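Local coordinates for 6-phospho-beta-d glycosidase (Streptococcus pyogenes, PDB 5FOO), which probably hydrolyses 6-phospho-beta-glucosides as a family 1 glycoside hydrolase, and binds 6-phosphocyclophellitol in its pocket, at residues Trp79-Asp84 with Ala97-Val102; Glu245-Asp250 with Pro315-Glu320. The protein carries 1 engineered substitution. All coordinates share one frame; numbering follows the deposited sequence.

Interaction 1 (Trp79-Asp84 with Ala97-Val102)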
loop_
_atom_site.group_PDB
_atom_site.type_symbol
_atom_site.label_atom_id
_atom_site.label_comp_id
_atom_site.label_asym_id
_atom_site.label_seq_id
_atom_site.Cartn_x
_atom_site.Cartn_y
_atom_site.Cartn_z
ATOM N N TRP A 79 -3.469 -3.826 -14.002
ATOM C CA TRP A 79 -4.624 -4.128 -14.798
ATOM C C TRP A 79 -4.518 -3.493 -16.205
ATOM O O TRP A 79 -4.851 -4.131 -17.231
ATOM C CB TRP A 79 -5.821 -3.561 -14.024
ATOM C CG TRP A 79 -7.155 -4.042 -14.389
ATOM C CD1 TRP A 79 -7.496 -4.812 -15.461
ATOM C CD2 TRP A 79 -8.383 -3.767 -13.666
ATOM N NE1 TRP A 79 -8.861 -5.028 -15.472
ATOM C CE2 TRP A 79 -9.427 -4.407 -14.376
ATOM C CE3 TRP A 79 -8.695 -3.031 -12.483
ATOM C CZ2 TRP A 79 -10.750 -4.331 -13.966
ATOM C CZ3 TRP A 79 -9.993 -2.969 -12.080
ATOM C CH2 TRP A 79 -11.024 -3.600 -12.829
ATOM N N THR A 80 -4.036 -2.250 -16.246
ATOM C CA THR A 80 -3.901 -1.508 -17.478
ATOM C C THR A 80 -2.792 -2.021 -18.398
ATOM O O THR A 80 -2.811 -1.680 -19.558
ATOM C CB THR A 80 -3.623 -0.007 -17.204
ATOM O OG1 THR A 80 -2.453 0.158 -16.365
ATOM C CG2 THR A 80 -4.837 0.637 -16.599
ATOM N N ARG A 81 -1.862 -2.851 -17.899
ATOM C CA ARG A 81 -0.827 -3.519 -18.749
ATOM C C ARG A 81 -1.224 -4.936 -19.130
ATOM O O ARG A 81 -1.012 -5.333 -20.245
ATOM C CB ARG A 81 0.533 -3.572 -18.014
ATOM C CG ARG A 81 1.632 -4.203 -18.826
ATOM C CD ARG A 81 2.949 -4.160 -18.127
ATOM N NE ARG A 81 3.466 -2.827 -17.907
ATOM C CZ ARG A 81 3.962 -2.013 -18.823
ATOM N NH1 ARG A 81 4.014 -2.354 -20.064
ATOM N NH2 ARG A 81 4.434 -0.790 -18.454
ATOM N N LEU A 82 -1.751 -5.705 -18.188
ATOM C CA LEU A 82 -2.011 -7.147 -18.440
ATOM C C LEU A 82 -3.226 -7.412 -19.335
ATOM O O LEU A 82 -3.236 -8.380 -20.092
ATOM C CB LEU A 82 -2.201 -7.912 -17.149
ATOM C CG LEU A 82 -2.304 -9.450 -17.282
ATOM C CD1 LEU A 82 -1.109 -10.037 -18.085
ATOM C CD2 LEU A 82 -2.358 -10.045 -15.882
ATOM N N ILE A 83 -4.253 -6.569 -19.236
ATOM C CA ILE A 83 -5.504 -6.834 -19.888
ATOM C C ILE A 83 -5.719 -6.024 -21.152
ATOM O O ILE A 83 -5.419 -4.843 -21.216
ATOM C CB ILE A 83 -6.671 -6.654 -18.896
ATOM C CG1 ILE A 83 -6.561 -7.629 -17.726
ATOM C CG2 ILE A 83 -8.021 -6.821 -19.617
ATOM C CD1 ILE A 83 -6.495 -9.124 -18.099
ATOM N N ASP A 84 -6.226 -6.691 -22.179
ATOM C CA ASP A 84 -6.489 -6.080 -23.449
ATOM C C ASP A 84 -7.946 -5.567 -23.401
ATOM O O ASP A 84 -8.174 -4.374 -23.287
ATOM C CB ASP A 84 -6.228 -7.098 -24.571
ATOM C CG ASP A 84 -6.684 -6.603 -25.963
ATOM O OD1 ASP A 84 -7.115 -5.453 -26.160
ATOM O OD2 ASP A 84 -6.650 -7.405 -26.879
ATOM N N ALA A 97 4.130 -11.327 -21.155
ATOM C CA ALA A 97 5.602 -11.508 -21.274
ATOM C C ALA A 97 6.328 -10.613 -20.273
ATOM O O ALA A 97 7.301 -11.062 -19.710
ATOM C CB ALA A 97 6.102 -11.203 -22.691
ATOM N N TYR A 98 5.822 -9.379 -20.017
ATOM C CA TYR A 98 6.464 -8.477 -19.027
ATOM C C TYR A 98 6.407 -9.038 -17.587
ATOM O O TYR A 98 7.420 -9.099 -16.907
ATOM C CB TYR A 98 5.971 -7.001 -19.059
ATOM C CG TYR A 98 6.666 -6.210 -17.991
ATOM C CD1 TYR A 98 8.021 -5.902 -18.096
ATOM C CD2 TYR A 98 6.022 -5.856 -16.816
ATOM C CE1 TYR A 98 8.691 -5.245 -17.084
ATOM C CE2 TYR A 98 6.679 -5.191 -15.805
ATOM C CZ TYR A 98 8.015 -4.879 -15.942
ATOM O OH TYR A 98 8.690 -4.246 -14.913
ATOM N N TYR A 99 5.248 -9.478 -17.125
ATOM C CA TYR A 99 5.118 -9.965 -15.738
ATOM C C TYR A 99 5.810 -11.355 -15.583
ATOM O O TYR A 99 6.404 -11.682 -14.527
ATOM C CB TYR A 99 3.648 -9.880 -15.238
ATOM C CG TYR A 99 3.257 -8.428 -15.042
ATOM C CD1 TYR A 99 3.894 -7.665 -14.069
ATOM C CD2 TYR A 99 2.286 -7.790 -15.866
ATOM C CE1 TYR A 99 3.598 -6.338 -13.905
ATOM C CE2 TYR A 99 1.986 -6.454 -15.711
ATOM C CZ TYR A 99 2.653 -5.732 -14.746
ATOM O OH TYR A 99 2.419 -4.382 -14.591
ATOM N N ASN A 100 5.875 -12.103 -16.687
ATOM C CA ASN A 100 6.682 -13.330 -16.665
ATOM C C ASN A 100 8.182 -12.995 -16.480
ATOM O O ASN A 100 8.836 -13.678 -15.704
ATOM C CB ASN A 100 6.386 -14.235 -17.847
ATOM C CG ASN A 100 5.152 -15.103 -17.616
ATOM O OD1 ASN A 100 4.910 -15.557 -16.488
ATOM N ND2 ASN A 100 4.333 -15.303 -18.682
ATOM N N ARG A 101 8.671 -11.913 -17.106
ATOM C CA ARG A 101 10.074 -11.448 -16.910
ATOM C C ARG A 101 10.288 -11.083 -15.436
ATOM O O ARG A 101 11.218 -11.571 -14.827
ATOM C CB ARG A 101 10.437 -10.238 -17.803
ATOM C CG ARG A 101 10.824 -10.506 -19.249
ATOM C CD ARG A 101 11.005 -9.213 -20.092
ATOM N NE ARG A 101 11.892 -8.229 -19.437
ATOM C CZ ARG A 101 11.735 -6.890 -19.471
ATOM N NH1 ARG A 101 10.759 -6.319 -20.152
ATOM N NH2 ARG A 101 12.581 -6.117 -18.834
ATOM N N VAL A 102 9.389 -10.284 -14.853
ATOM C CA VAL A 102 9.511 -9.876 -13.469
ATOM C C VAL A 102 9.586 -11.085 -12.521
ATOM O O VAL A 102 10.438 -11.192 -11.630
ATOM C CB VAL A 102 8.285 -8.996 -13.002
ATOM C CG1 VAL A 102 8.454 -8.640 -11.554
ATOM C CG2 VAL A 102 8.120 -7.738 -13.824
#
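R81 reaches Y98 and Y99 because its side chain leaves the backbone extended (chi1 -179°, CG opposite the backbone N), runs straight through chi2 and bends at chi3 (-64°), turning the guanidinium off the line of the methylenes. The Y99 ring swings to the side of its own N (chi1 -70°), unlike that of Y98. Both rings come up against the same aliphatic carbon, R81 CD, which lies 3.5 Å from Y99 CE2 and 3.7 Å from Y98 CD2. Y98 CD2 sits over the centre of the Y99 ring. The Y99 hydroxyl stands at the edge of the guanidinium, while any cation-pi attraction to Y98 is weak at 5.2 Å from R81 CZ to the ring centroid. E20 forms a salt bridge with R81 NE through one carboxylate oxygen and a hydrogen bond with Y99 OH through the other, so one carboxylate links the two polar ends; R81 NH1 also bonds F23 O, and Y99 OH bonds Q78 N. Helices 79-82 and 93-108 belong to one beta-to-beta connection of the (beta/alpha)8 (TIM) barrel of glycoside hydrolase family 1, that between strands 72-76 and 112-116; helix 54-67 flanks R81 and Y98, and helix 136-153 packs on L82 and Y99.

Interaction 2 (Glu245-Asp250 with Pro315-Glu320). With EDO (1,2-ethanediol), chain K.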
loop_
_atom_site.group_PDB
_atom_site.type_symbol
_atom_site.label_atom_id
_atom_site.label_comp_id
_atom_site.label_asym_id
_atom_site.label_seq_id
_atom_site.Cartn_x
_atom_site.Cartn_y
_atom_site.Cartn_z
ATOM N N GLU A 245 -10.716 5.519 14.409
ATOM C CA GLU A 245 -10.259 4.111 14.281
ATOM C C GLU A 245 -11.296 3.312 13.591
ATOM O O GLU A 245 -10.961 2.569 12.678
ATOM C CB GLU A 245 -9.886 3.488 15.619
ATOM C CG GLU A 245 -8.756 4.307 16.241
ATOM C CD GLU A 245 -7.581 3.548 16.746
ATOM O OE1 GLU A 245 -7.720 2.350 16.927
ATOM O OE2 GLU A 245 -6.524 4.187 16.972
ATOM N N LEU A 246 -12.558 3.494 13.971
ATOM C CA LEU A 246 -13.627 2.722 13.327
ATOM C C LEU A 246 -13.597 2.796 11.807
ATOM O O LEU A 246 -13.782 1.768 11.138
ATOM C CB LEU A 246 -15.030 3.138 13.756
ATOM C CG LEU A 246 -15.593 2.716 15.083
ATOM C CD1 LEU A 246 -16.949 3.396 15.233
ATOM C CD2 LEU A 246 -15.760 1.210 15.122
ATOM N N TRP A 247 -13.455 4.026 11.293
ATOM C CA TRP A 247 -13.387 4.313 9.886
ATOM C C TRP A 247 -12.026 3.942 9.280
ATOM O O TRP A 247 -11.983 3.177 8.337
ATOM C CB TRP A 247 -13.732 5.811 9.592
ATOM C CG TRP A 247 -13.575 6.185 8.172
ATOM C CD1 TRP A 247 -12.515 6.868 7.643
ATOM C CD2 TRP A 247 -14.485 5.954 7.078
ATOM N NE1 TRP A 247 -12.673 7.020 6.309
ATOM C CE2 TRP A 247 -13.867 6.443 5.927
ATOM C CE3 TRP A 247 -15.733 5.340 6.952
ATOM C CZ2 TRP A 247 -14.458 6.381 4.699
ATOM C CZ3 TRP A 247 -16.315 5.286 5.734
ATOM C CH2 TRP A 247 -15.680 5.790 4.610
ATOM N N ASN A 248 -10.949 4.536 9.765
ATOM C CA ASN A 248 -9.653 4.425 9.079
ATOM C C ASN A 248 -9.001 3.035 9.215
ATOM O O ASN A 248 -8.195 2.671 8.382
ATOM C CB ASN A 248 -8.649 5.517 9.510
ATOM C CG ASN A 248 -9.130 6.911 9.143
ATOM O OD1 ASN A 248 -9.066 7.313 7.978
ATOM N ND2 ASN A 248 -9.707 7.623 10.118
ATOM N N ASN A 249 -9.340 2.307 10.272
ATOM C CA ASN A 249 -8.745 1.003 10.554
ATOM C C ASN A 249 -9.774 -0.132 10.497
ATOM O O ASN A 249 -9.607 -1.065 9.687
ATOM C CB ASN A 249 -7.992 1.023 11.881
ATOM C CG ASN A 249 -6.830 2.008 11.841
ATOM O OD1 ASN A 249 -6.394 2.409 10.768
ATOM N ND2 ASN A 249 -6.328 2.370 12.964
ATOM N N ASP A 250 -10.818 -0.037 11.320
ATOM C CA ASP A 250 -11.715 -1.169 11.535
ATOM C C ASP A 250 -12.489 -1.632 10.335
ATOM O O ASP A 250 -12.664 -2.849 10.176
ATOM C CB ASP A 250 -12.671 -0.917 12.647
ATOM C CG ASP A 250 -12.010 -0.758 13.968
ATOM O OD1 ASP A 250 -10.758 -0.693 14.077
ATOM O OD2 ASP A 250 -12.765 -0.627 14.915
ATOM N N PRO A 315 -21.151 20.061 2.987
ATOM C CA PRO A 315 -21.292 19.834 1.519
ATOM C C PRO A 315 -21.518 18.341 1.152
ATOM O O PRO A 315 -22.211 18.044 0.208
ATOM C CB PRO A 315 -19.948 20.379 0.927
ATOM C CG PRO A 315 -18.954 20.351 2.044
ATOM C CD PRO A 315 -19.745 20.432 3.344
ATOM N N SER A 316 -20.996 17.441 1.971
ATOM C CA SER A 316 -20.981 16.010 1.726
ATOM C C SER A 316 -20.637 15.329 3.079
ATOM O O SER A 316 -19.983 15.930 3.907
ATOM C CB SER A 316 -19.905 15.778 0.688
ATOM O OG SER A 316 -19.705 14.426 0.435
ATOM N N TRP A 317 -21.056 14.097 3.306
ATOM C CA TRP A 317 -20.563 13.302 4.423
ATOM C C TRP A 317 -19.023 13.160 4.376
ATOM O O TRP A 317 -18.420 13.110 3.312
ATOM C CB TRP A 317 -21.255 11.930 4.500
ATOM C CG TRP A 317 -20.961 11.195 5.805
ATOM C CD1 TRP A 317 -21.629 11.316 6.972
ATOM C CD2 TRP A 317 -19.894 10.259 6.053
ATOM N NE1 TRP A 317 -21.065 10.481 7.925
ATOM C CE2 TRP A 317 -19.986 9.854 7.385
ATOM C CE3 TRP A 317 -18.874 9.727 5.274
ATOM C CZ2 TRP A 317 -19.094 8.938 7.956
ATOM C CZ3 TRP A 317 -17.981 8.784 5.874
ATOM C CH2 TRP A 317 -18.106 8.422 7.172
ATOM N N SER A 318 -18.417 13.206 5.562
ATOM C CA SER A 318 -17.007 12.945 5.739
ATOM C C SER A 318 -16.787 12.323 7.130
ATOM O O SER A 318 -17.469 12.681 8.068
ATOM C CB SER A 318 -16.175 14.235 5.627
ATOM O OG SER A 318 -14.923 14.011 6.216
ATOM N N PRO A 319 -15.807 11.403 7.270
ATOM C CA PRO A 319 -15.452 10.878 8.601
ATOM C C PRO A 319 -14.956 11.967 9.532
ATOM O O PRO A 319 -15.134 11.871 10.763
ATOM C CB PRO A 319 -14.339 9.821 8.288
ATOM C CG PRO A 319 -13.812 10.198 6.929
ATOM C CD PRO A 319 -15.011 10.799 6.191
ATOM N N GLU A 320 -14.398 13.023 8.940
ATOM C CA GLU A 320 -13.932 14.216 9.656
ATOM C C GLU A 320 -15.002 15.133 10.247
ATOM O O GLU A 320 -14.672 16.132 10.926
ATOM C CB GLU A 320 -12.926 15.027 8.806
ATOM C CG GLU A 320 -11.696 14.200 8.420
ATOM C CD GLU A 320 -10.444 15.013 8.088
ATOM O OE1 GLU A 320 -10.532 16.220 7.813
ATOM O OE2 GLU A 320 -9.346 14.418 8.063
HETATM C C1 EDO K . -15.902 19.221 11.305
HETATM O O1 EDO K . -17.015 18.757 12.123
HETATM C C2 EDO K . -16.238 19.094 9.816
HETATM O O2 EDO K . -15.014 18.819 9.114
#
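W247 presents one face of its indole to two residues at once, W317 at the six-membered ring and P319 at the five-membered ring. W317 approaches from the opposite direction and turns its edge toward that face in a T-shaped stack, with the six-membered centroids 5.3 Å apart and the planes at 64°. Its leading atoms are CZ3 and CH2; W317 CZ3 comes to 3.9 Å from W247 CZ3. P319 fills the neighbouring part of the same face: its CB stands 3.7 Å from the centroid of the W247 five-membered ring, almost on the ring normal, which makes a CH-pi contact, and its CG reaches 3.4 Å from W247 NE1. The two indoles are also held at their polar corners by hydrogen bonds, W247 NE1 to E171 OE2 and W317 NE1 to D272 OD2, which probably limits the rotation of each ring. On the loop side, E320 N donates to S318 OG at 2.9 Å, an ST turn around P319. On the helix side, E245 O accepts from both N249 N and D250 N where the helix widens into a pi-type turn. Such aromatic-proline packing joins two excursions of a TIM barrel here: helix 235-258, between barrel strands 218-224 and 293-297, and the loop between strands 302-305 and 324-325, part of the long excursion between barrel strands 293-297 and 362-367.

Overall arrangement
Interactions 1 and 2 lie on opposite sides of the centre of the chain, their centres 35 Å apart and their nearest atoms about 20 Å apart, so they do not touch. Interaction 1 lies within a single strand-to-strand connection, whereas interaction 2 brings together residues from two successive ones. None of their residues lines the pocket that holds 6-phosphocyclophellitol, but each has a sequence link to it. E20, which joins R81 and Y99 in interaction 1, follows pocket residue Q18 by two positions; E171, the partner of W247 in interaction 2, sits on helix 166-174, directly after pocket residues N164 and E165.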